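Local coordinates for protein kojibiose phosphorylase (Gut metagenome, PDB 6W0P) that is a carbohydrate-active enzyme of glycoside hydrolase family 65, built from an N-terminal beta-rich domain, a central catalytic domain and a C-terminal domain, at residues Leu211-Arg216 and Val251-Asp256; Thr58-Ile63 and Val89-Ile94; Asn196-Thr201 and Lys229-Asn234; Glu38-Arg43 and Arg143-Ser148. All coordinates share one frame; numbering follows the deposited sequence.

Interaction 1: Leu211-Arg216 and Val251-Asp256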
# COMPACT_ATOMS: atom_id res chain seq x y z
N LEU A 211 17.97 31.00 -3.81
CA LEU A 211 17.50 31.80 -4.95
C LEU A 211 17.62 33.28 -4.59
O LEU A 211 17.24 33.64 -3.46
CB LEU A 211 16.05 31.38 -5.19
CG LEU A 211 15.30 32.18 -6.24
CD1 LEU A 211 14.21 31.32 -6.88
CD2 LEU A 211 14.70 33.45 -5.64
N THR A 212 18.09 34.11 -5.52
CA THR A 212 18.04 35.59 -5.41
C THR A 212 17.13 36.10 -6.53
O THR A 212 17.39 35.77 -7.70
CB THR A 212 19.42 36.24 -5.46
OG1 THR A 212 20.10 35.85 -4.28
CG2 THR A 212 19.37 37.75 -5.51
N SER A 213 16.08 36.83 -6.15
CA SER A 213 15.14 37.50 -7.06
C SER A 213 15.33 39.00 -6.93
O SER A 213 15.17 39.51 -5.79
CB SER A 213 13.72 37.12 -6.78
OG SER A 213 12.88 37.70 -7.76
N VAL A 214 15.66 39.67 -8.04
CA VAL A 214 15.87 41.14 -8.07
C VAL A 214 15.02 41.76 -9.18
O VAL A 214 14.93 41.18 -10.28
CB VAL A 214 17.36 41.48 -8.25
CG1 VAL A 214 18.17 41.08 -7.02
CG2 VAL A 214 17.94 40.86 -9.51
N MET A 215 14.42 42.92 -8.90
CA MET A 215 13.69 43.69 -9.92
C MET A 215 14.12 45.16 -9.88
O MET A 215 14.70 45.61 -8.89
CB MET A 215 12.18 43.59 -9.73
CG MET A 215 11.68 44.19 -8.46
SD MET A 215 9.89 44.22 -8.53
CE MET A 215 9.48 44.62 -6.83
N ARG A 216 13.85 45.84 -10.98
CA ARG A 216 13.98 47.30 -11.15
C ARG A 216 13.08 47.68 -12.32
O ARG A 216 12.67 46.75 -13.06
CB ARG A 216 15.43 47.68 -11.46
CG ARG A 216 15.84 47.30 -12.87
CD ARG A 216 17.33 47.45 -13.05
NE ARG A 216 17.72 48.82 -13.32
CZ ARG A 216 18.64 49.49 -12.64
NH1 ARG A 216 19.23 48.94 -11.58
NH2 ARG A 216 18.95 50.73 -12.98
N VAL A 251 13.01 41.54 -14.17
CA VAL A 251 13.29 40.56 -13.09
C VAL A 251 14.50 39.69 -13.49
O VAL A 251 14.60 39.34 -14.66
CB VAL A 251 12.04 39.71 -12.80
CG1 VAL A 251 12.26 38.72 -11.67
CG2 VAL A 251 10.83 40.59 -12.51
N THR A 252 15.39 39.40 -12.54
CA THR A 252 16.46 38.39 -12.64
C THR A 252 16.38 37.49 -11.40
O THR A 252 16.26 38.01 -10.30
CB THR A 252 17.83 39.04 -12.85
OG1 THR A 252 17.79 39.68 -14.13
CG2 THR A 252 18.96 38.03 -12.82
N ASN A 253 16.34 36.17 -11.62
CA ASN A 253 16.30 35.13 -10.57
C ASN A 253 17.56 34.30 -10.75
O ASN A 253 17.76 33.76 -11.88
CB ASN A 253 15.00 34.32 -10.66
CG ASN A 253 13.78 35.18 -10.40
OD1 ASN A 253 13.64 35.76 -9.33
ND2 ASN A 253 12.89 35.28 -11.36
N ILE A 254 18.43 34.27 -9.73
CA ILE A 254 19.67 33.44 -9.74
C ILE A 254 19.50 32.34 -8.69
O ILE A 254 19.34 32.67 -7.50
CB ILE A 254 20.94 34.29 -9.50
CG1 ILE A 254 21.04 35.48 -10.45
CG2 ILE A 254 22.17 33.40 -9.62
CD1 ILE A 254 21.18 35.10 -11.93
N ILE A 255 19.57 31.09 -9.13
CA ILE A 255 19.35 29.91 -8.26
C ILE A 255 20.68 29.20 -8.05
O ILE A 255 21.55 29.30 -8.93
CB ILE A 255 18.28 28.96 -8.85
CG1 ILE A 255 18.77 28.28 -10.13
CG2 ILE A 255 16.98 29.69 -9.08
CD1 ILE A 255 17.85 27.19 -10.63
N ASP A 256 20.84 28.54 -6.90
CA ASP A 256 21.94 27.58 -6.65
C ASP A 256 21.30 26.25 -6.23
O ASP A 256 20.90 26.12 -5.04
CB ASP A 256 22.93 28.10 -5.61
CG ASP A 256 24.04 27.11 -5.31
OD1 ASP A 256 24.28 26.23 -6.17
OD2 ASP A 256 24.63 27.20 -4.23
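L211 and I255 meet across two antiparallel strands, the methyl CD1 of L211 lying 3.9 Å from CG2 of I255 as the two side chains cross at a slant. With CG of L211 swung opposite its own backbone N (chi1 174°), the isobutyl group brings CG and CD1 alongside CG2 of I255. A branched apolar residue suits the buried place of L211, and both it and I255 also pack on F60.

V214 works on the other face. It lies beside T252, both side chains pointing the same way, and its CG2 sits 3.8 Å from CB of T252 and 3.4 Å from the T252 carbonyl O. Beneath them the backbones join as a hydrogen-bonded pair: V214 N to T252 O is 2.9 Å, and the return bond from T252 N to V214 O is equally long. T212 and I254 repeat this at 2.7 Å from T212 N to I254 O. Strands 210-217 and 245-256 are thus adjacent members of the large antiparallel sheet in the beta-sandwich N-terminal domain of family 65.

V251 returns to the face of L211, its CG2 4.3 Å from CB of M215, while its other methyl, CG1, packs beside F91. The hydroxyl of T212 bonds to T201 and Q266 and that of T252 to N152, and V214 touches L274 of helix 263-277.

Interaction 2: Thr58-Ile63 and Val89-Ile94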
# COMPACT_ATOMS: atom_id res chain seq x y z
N THR A 58 4.97 29.50 -9.88
CA THR A 58 6.28 29.89 -10.44
C THR A 58 7.27 28.79 -10.06
O THR A 58 7.40 28.54 -8.85
CB THR A 58 6.73 31.27 -9.94
OG1 THR A 58 5.67 32.22 -10.14
CG2 THR A 58 7.99 31.75 -10.63
N TYR A 59 7.91 28.14 -11.03
CA TYR A 59 8.84 27.03 -10.72
C TYR A 59 10.15 27.23 -11.44
O TYR A 59 10.16 27.83 -12.50
CB TYR A 59 8.20 25.70 -11.08
CG TYR A 59 6.73 25.64 -10.77
CD1 TYR A 59 6.28 25.35 -9.49
CD2 TYR A 59 5.78 25.87 -11.75
CE1 TYR A 59 4.93 25.25 -9.21
CE2 TYR A 59 4.42 25.79 -11.48
CZ TYR A 59 4.00 25.48 -10.21
OH TYR A 59 2.67 25.39 -9.93
N PHE A 60 11.20 26.68 -10.84
CA PHE A 60 12.57 26.61 -11.37
C PHE A 60 12.96 25.14 -11.45
O PHE A 60 12.83 24.45 -10.43
CB PHE A 60 13.52 27.41 -10.48
CG PHE A 60 13.18 28.88 -10.42
CD1 PHE A 60 13.73 29.77 -11.34
CD2 PHE A 60 12.29 29.36 -9.47
CE1 PHE A 60 13.40 31.12 -11.30
CE2 PHE A 60 11.97 30.71 -9.42
CZ PHE A 60 12.53 31.59 -10.33
N ASN A 61 13.39 24.70 -12.63
CA ASN A 61 13.73 23.28 -12.90
C ASN A 61 14.81 22.87 -11.89
O ASN A 61 15.89 23.50 -11.91
CB ASN A 61 14.15 23.13 -14.36
CG ASN A 61 13.92 21.75 -14.95
OD1 ASN A 61 14.33 20.74 -14.37
ND2 ASN A 61 13.28 21.70 -16.11
N GLY A 62 14.52 21.91 -11.01
CA GLY A 62 15.51 21.33 -10.07
C GLY A 62 15.49 22.00 -8.71
O GLY A 62 16.31 21.64 -7.85
N ILE A 63 14.60 22.97 -8.50
CA ILE A 63 14.39 23.61 -7.17
C ILE A 63 13.22 22.88 -6.52
O ILE A 63 12.10 22.97 -7.03
CB ILE A 63 14.14 25.12 -7.30
CG1 ILE A 63 15.42 25.86 -7.68
CG2 ILE A 63 13.52 25.66 -6.03
CD1 ILE A 63 16.58 25.69 -6.70
N VAL A 89 9.32 32.15 -5.93
CA VAL A 89 9.01 33.60 -5.86
C VAL A 89 8.01 33.96 -6.96
O VAL A 89 8.30 33.75 -8.15
CB VAL A 89 10.31 34.43 -5.90
CG1 VAL A 89 11.17 34.14 -7.13
CG2 VAL A 89 10.02 35.92 -5.76
N ASN A 90 6.86 34.50 -6.56
CA ASN A 90 5.91 35.16 -7.50
C ASN A 90 6.47 36.55 -7.84
O ASN A 90 6.41 37.43 -6.96
CB ASN A 90 4.52 35.25 -6.87
CG ASN A 90 3.52 35.95 -7.77
OD1 ASN A 90 3.89 36.51 -8.80
ND2 ASN A 90 2.25 35.90 -7.40
N PHE A 91 7.05 36.74 -9.04
CA PHE A 91 7.76 37.98 -9.44
C PHE A 91 6.92 38.79 -10.43
O PHE A 91 7.42 39.78 -10.96
CB PHE A 91 9.15 37.67 -10.00
CG PHE A 91 9.19 36.65 -11.11
CD1 PHE A 91 8.73 36.95 -12.39
CD2 PHE A 91 9.73 35.39 -10.89
CE1 PHE A 91 8.76 36.00 -13.39
CE2 PHE A 91 9.79 34.45 -11.91
CZ PHE A 91 9.31 34.76 -13.16
N PHE A 92 5.67 38.38 -10.67
CA PHE A 92 4.72 39.10 -11.55
C PHE A 92 3.62 39.75 -10.70
O PHE A 92 2.82 40.53 -11.26
CB PHE A 92 4.12 38.14 -12.58
CG PHE A 92 5.01 37.77 -13.75
CD1 PHE A 92 5.86 38.70 -14.34
CD2 PHE A 92 4.95 36.51 -14.31
CE1 PHE A 92 6.64 38.36 -15.43
CE2 PHE A 92 5.72 36.17 -15.40
CZ PHE A 92 6.57 37.09 -15.96
N LYS A 93 3.61 39.47 -9.40
CA LYS A 93 2.56 39.94 -8.47
C LYS A 93 2.51 41.47 -8.44
O LYS A 93 3.55 42.13 -8.26
CB LYS A 93 2.79 39.43 -7.05
CG LYS A 93 1.65 39.79 -6.10
CD LYS A 93 1.72 39.05 -4.80
CE LYS A 93 0.80 39.65 -3.76
NZ LYS A 93 0.97 39.00 -2.44
N ILE A 94 1.31 42.01 -8.63
CA ILE A 94 1.05 43.47 -8.44
C ILE A 94 -0.15 43.64 -7.51
O ILE A 94 -0.89 42.65 -7.26
CB ILE A 94 0.82 44.19 -9.78
CG1 ILE A 94 -0.52 43.80 -10.42
CG2 ILE A 94 1.99 43.93 -10.72
CD1 ILE A 94 -0.79 44.46 -11.75
O HOH W 1 6.30 34.78 -11.18
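The small three-stranded sheet of the N-terminal domain ends in strand 58-60, and here that strand packs against the irregular loop 89-93, which leads into strand 94-98. T58 makes the closest approach: its methyl CG2 lies 3.2 Å from the carbonyl O of V89 and 3.5 Å from CE2 of F91. The torsion of T58 (chi1 -51°) turns CG2 opposite the backbone N and toward the loop, while OG1 lies beside the backbone N, opposite the carbonyl carbon, and faces a water. That water is 2.8 Å from T58 OG1 and accepts a hydrogen bond from the backbone N of F91 at 3.0 Å, so it links strand to loop through a polar bridge. It also sits over the centre of one face of the F91 ring. A threonine suits the site because a single small side chain offers a methyl to the ring and a hydroxyl to the water.

F60 adds an apolar patch. V89 CG1 lies at the edge of its ring, 4.2 Å from CE2, and F60 CZ approaches the edge of the F91 ring, which in turn directs its CE1 over the face of F92. N253, on strand 245-256, touches F60, V89 and F91.

In the loop, OD1 of N90 accepts from the backbone N of F92, a turn that spans F91. The whole is an edge strand of the small sheet held to a loop with an Asx turn, within the beta-sandwich domain of family 65.

Interaction 3: Asn196-Thr201 and Lys229-Asn234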
# COMPACT_ATOMS: atom_id res chain seq x y z
N ASN A 196 18.63 51.51 -7.82
CA ASN A 196 17.26 51.43 -8.38
C ASN A 196 16.79 49.97 -8.39
O ASN A 196 15.74 49.69 -9.02
CB ASN A 196 17.18 52.07 -9.77
CG ASN A 196 17.23 53.58 -9.69
OD1 ASN A 196 18.07 54.22 -10.33
ND2 ASN A 196 16.33 54.16 -8.90
N SER A 197 17.50 49.09 -7.68
CA SER A 197 17.25 47.64 -7.67
C SER A 197 16.76 47.22 -6.28
O SER A 197 17.26 47.78 -5.29
CB SER A 197 18.47 46.90 -8.12
OG SER A 197 18.69 47.13 -9.51
N ILE A 198 15.77 46.33 -6.21
CA ILE A 198 15.21 45.80 -4.94
C ILE A 198 15.10 44.30 -5.10
O ILE A 198 14.83 43.89 -6.23
CB ILE A 198 13.86 46.46 -4.62
CG1 ILE A 198 13.39 46.15 -3.20
CG2 ILE A 198 12.79 46.10 -5.65
CD1 ILE A 198 12.23 47.01 -2.73
N GLY A 199 15.30 43.51 -4.05
CA GLY A 199 15.30 42.04 -4.20
C GLY A 199 15.34 41.29 -2.90
O GLY A 199 15.31 41.93 -1.84
N LEU A 200 15.35 39.97 -2.98
CA LEU A 200 15.41 39.06 -1.81
C LEU A 200 16.30 37.86 -2.15
O LEU A 200 16.52 37.59 -3.34
CB LEU A 200 14.00 38.62 -1.39
CG LEU A 200 13.08 38.08 -2.48
CD1 LEU A 200 13.46 36.65 -2.86
CD2 LEU A 200 11.62 38.15 -2.02
N THR A 201 16.81 37.22 -1.11
CA THR A 201 17.54 35.94 -1.18
C THR A 201 16.86 35.00 -0.18
O THR A 201 16.67 35.42 0.99
CB THR A 201 19.03 36.09 -0.85
OG1 THR A 201 19.61 36.92 -1.85
CG2 THR A 201 19.74 34.75 -0.81
N LYS A 229 10.67 37.89 3.37
CA LYS A 229 10.51 37.12 2.10
C LYS A 229 9.64 37.85 1.07
O LYS A 229 9.21 37.19 0.12
CB LYS A 229 9.97 35.71 2.40
CG LYS A 229 10.90 34.86 3.26
CD LYS A 229 10.71 33.37 3.15
CE LYS A 229 9.27 32.92 3.17
NZ LYS A 229 8.65 33.09 4.50
N GLU A 230 9.39 39.15 1.21
CA GLU A 230 8.74 39.95 0.14
C GLU A 230 9.33 41.37 0.10
O GLU A 230 9.62 41.95 1.18
CB GLU A 230 7.21 39.95 0.26
CG GLU A 230 6.65 40.91 1.28
CD GLU A 230 5.13 40.99 1.34
OE1 GLU A 230 4.46 40.42 0.45
OE2 GLU A 230 4.62 41.63 2.29
N VAL A 231 9.49 41.91 -1.11
CA VAL A 231 9.83 43.34 -1.30
C VAL A 231 8.77 43.97 -2.21
O VAL A 231 8.18 43.25 -3.02
CB VAL A 231 11.27 43.51 -1.82
CG1 VAL A 231 12.25 42.97 -0.79
CG2 VAL A 231 11.47 42.86 -3.19
N ILE A 232 8.50 45.25 -2.01
CA ILE A 232 7.43 46.00 -2.72
C ILE A 232 8.02 47.33 -3.19
O ILE A 232 8.76 47.96 -2.42
CB ILE A 232 6.19 46.18 -1.81
CG1 ILE A 232 5.75 44.85 -1.19
CG2 ILE A 232 5.05 46.85 -2.56
CD1 ILE A 232 4.59 44.99 -0.22
N LEU A 233 7.73 47.69 -4.44
CA LEU A 233 7.90 49.05 -4.97
C LEU A 233 6.50 49.67 -5.07
O LEU A 233 5.61 49.04 -5.68
CB LEU A 233 8.61 48.95 -6.32
CG LEU A 233 10.10 48.59 -6.28
CD1 LEU A 233 10.61 48.18 -7.66
CD2 LEU A 233 10.93 49.75 -5.76
N ASN A 234 6.29 50.85 -4.45
CA ASN A 234 5.01 51.62 -4.46
C ASN A 234 5.09 52.71 -5.52
O ASN A 234 6.08 53.47 -5.53
CB ASN A 234 4.70 52.27 -3.10
CG ASN A 234 4.46 51.26 -2.01
OD1 ASN A 234 3.71 50.29 -2.20
ND2 ASN A 234 5.06 51.47 -0.85
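I198 and V231 reach toward each other tip to tip, CG1 of I198 lying 3.7 Å from CB of V231. The long side chain of I198 is extended, its CG1 opposite the backbone N (chi1 -169°), and this carries CD1 down to 3.6 Å from the carbonyl O of I232. The I198 and L233 side chains slide past each other in opposite directions, CG2 of I198 3.6 Å from CD1 of L233. CG1 of V231 comes to 3.4 Å from G199 O. At the end of the contact CD2 of L200 rests against the carbonyl O of K229.

Around this shell, L226 touches both I198 and V231, M215 lies against I198 and L233, and L173 meets V231. Strand 197-204 belongs to the large antiparallel sheet and strand 230-239 to the five-stranded one, so the two face each other as layers of a beta sandwich; the segments 197-201 and 230-234 run antiparallel, at 168°. The amino group of K229 turns aside to N176.

The branched aliphatic residues I198, L200, V231 and L233 line this part of the interface, and with aliphatic carbons meeting one another or carbonyl oxygens, the fit here depends on shape and burial rather than on directed polar bonds.

Interaction 4: Glu38-Arg43 and Arg143-Ser148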
# COMPACT_ATOMS: atom_id res chain seq x y z
N GLU A 38 12.58 26.52 -19.83
CA GLU A 38 13.28 25.33 -19.27
C GLU A 38 13.85 25.62 -17.88
O GLU A 38 13.60 24.83 -16.95
CB GLU A 38 14.45 24.86 -20.14
CG GLU A 38 15.07 23.57 -19.62
CD GLU A 38 16.47 23.27 -20.11
OE1 GLU A 38 16.66 23.27 -21.35
OE2 GLU A 38 17.37 23.03 -19.26
N TYR A 39 14.60 26.71 -17.75
CA TYR A 39 15.16 27.16 -16.45
C TYR A 39 14.03 27.43 -15.47
O TYR A 39 14.16 27.13 -14.29
CB TYR A 39 15.98 28.43 -16.66
CG TYR A 39 16.54 29.07 -15.42
CD1 TYR A 39 17.70 28.59 -14.82
CD2 TYR A 39 15.96 30.22 -14.91
CE1 TYR A 39 18.24 29.22 -13.70
CE2 TYR A 39 16.48 30.85 -13.80
CZ TYR A 39 17.64 30.37 -13.21
OH TYR A 39 18.16 31.03 -12.14
N SER A 40 12.97 28.04 -15.98
CA SER A 40 11.85 28.57 -15.16
C SER A 40 10.54 28.42 -15.93
O SER A 40 10.55 28.35 -17.17
CB SER A 40 12.13 30.00 -14.77
OG SER A 40 12.10 30.86 -15.91
N GLY A 41 9.43 28.38 -15.19
CA GLY A 41 8.09 28.46 -15.76
C GLY A 41 7.15 29.22 -14.86
O GLY A 41 7.31 29.13 -13.61
N THR A 42 6.15 29.87 -15.46
CA THR A 42 5.06 30.50 -14.70
C THR A 42 3.73 30.10 -15.31
O THR A 42 3.60 30.20 -16.54
CB THR A 42 5.21 32.03 -14.64
OG1 THR A 42 5.21 32.51 -15.98
CG2 THR A 42 6.48 32.43 -13.94
N ARG A 43 2.79 29.72 -14.46
CA ARG A 43 1.36 29.62 -14.83
C ARG A 43 0.87 31.01 -15.20
O ARG A 43 1.46 32.00 -14.73
CB ARG A 43 0.55 29.03 -13.66
CG ARG A 43 0.71 27.52 -13.49
CD ARG A 43 0.03 27.02 -12.24
NE ARG A 43 -1.42 27.12 -12.35
CZ ARG A 43 -2.20 26.23 -12.94
NH1 ARG A 43 -1.71 25.14 -13.50
NH2 ARG A 43 -3.50 26.42 -12.96
N ARG A 143 3.72 40.10 -20.46
CA ARG A 143 4.92 39.44 -19.90
C ARG A 143 5.58 38.44 -20.86
O ARG A 143 4.93 37.90 -21.80
CB ARG A 143 4.63 38.85 -18.51
CG ARG A 143 3.41 37.96 -18.38
CD ARG A 143 3.01 37.84 -16.92
NE ARG A 143 2.57 36.48 -16.61
CZ ARG A 143 1.83 36.12 -15.56
NH1 ARG A 143 1.42 37.01 -14.69
NH2 ARG A 143 1.50 34.84 -15.40
N LEU A 144 6.86 38.23 -20.57
CA LEU A 144 7.86 37.43 -21.30
C LEU A 144 8.74 36.71 -20.29
O LEU A 144 9.10 37.31 -19.27
CB LEU A 144 8.76 38.37 -22.11
CG LEU A 144 8.17 39.13 -23.29
CD1 LEU A 144 9.18 40.18 -23.75
CD2 LEU A 144 7.84 38.21 -24.45
N LEU A 145 9.12 35.47 -20.59
CA LEU A 145 10.33 34.84 -20.04
C LEU A 145 11.38 34.87 -21.16
O LEU A 145 11.04 34.50 -22.29
CB LEU A 145 10.00 33.43 -19.54
CG LEU A 145 8.87 33.33 -18.53
CD1 LEU A 145 8.70 31.90 -18.04
CD2 LEU A 145 9.09 34.24 -17.33
N ASP A 146 12.57 35.38 -20.87
CA ASP A 146 13.69 35.49 -21.86
C ASP A 146 14.12 34.07 -22.24
O ASP A 146 14.48 33.32 -21.34
CB ASP A 146 14.86 36.28 -21.28
CG ASP A 146 15.85 36.79 -22.32
OD1 ASP A 146 16.23 36.02 -23.23
OD2 ASP A 146 16.26 37.96 -22.18
N MET A 147 14.04 33.70 -23.52
CA MET A 147 14.29 32.29 -23.94
C MET A 147 15.79 32.01 -24.07
O MET A 147 16.12 30.82 -24.01
CB MET A 147 13.61 31.96 -25.27
CG MET A 147 12.12 32.12 -25.20
SD MET A 147 11.32 31.10 -23.94
CE MET A 147 11.55 29.48 -24.66
N SER A 148 16.65 33.03 -24.21
CA SER A 148 18.13 32.90 -24.32
C SER A 148 18.81 33.12 -22.95
O SER A 148 19.50 32.20 -22.48
CB SER A 148 18.69 33.84 -25.35
OG SER A 148 17.73 34.07 -26.38
O HOH W 2 3.09 33.32 -17.12
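A chi1 of 59° places OG1 of T42 between its backbone N and carbonyl carbon, facing R143, whose chain leaves its strand with a similar first torsion (51°) and then bends at chi3 so that its guanidinium comes up beside T42 and R43. The meeting is made through a water. It accepts from NH2 of R143 at 2.8 Å and lies a short 2.5 Å from OG1 of T42, in the plane of the guanidinium at its edge. The carbonyl O of R43 is also at that edge, 2.9 Å from NH2 of R143, but is poorly aimed for a hydrogen bond. The other end nitrogen, NH1, forms a salt bridge with D47.

L145, two residues on and on the same side of its strand, supplies the apolar half. The L145 and T42 side chains cross at an angle, CD1 of L145 4.1 Å from OG1 of T42, and the same methyl is 4.1 Å from OG of S40. G41 meets L145 through its CA, 4.2 Å from CD1, while small S40 and T42 leave room for the leucine methyl; the hydroxyl of S40 bonds to N37.

Strand 40-42, in the small three-stranded sheet, thus lies across from the end of strand 135-145 of the large sheet.

A buried arginine is costly, and the salt bridge to D47 together with the bound water probably offsets that cost, so the polar join between the two segments rests on a water bridge beside the leucine.

Overall arrangement
From the N terminus, 38-43 comes first, and interaction 4 returns to it only at 143-148, closing a loop of 99 residues. Within it interaction 2 closes a shorter one of 25, between 58-63 and 89-94; strands 40-42 and 58-60 are neighbours in the small sheet, so the two touch. Then 196-201 opens interaction 3 and 211-216 opens interaction 1 before 229-234 and 251-256 close them, with loops of 27 and 34 residues, so these cross. Interaction 1 joins neighbouring strands of the large sheet; interaction 3 links that sheet to the five-stranded one, interaction 4 to the small sheet, and interaction 2 ties the small sheet's edge strand to the loop before 94-98, all within the N-terminal domain.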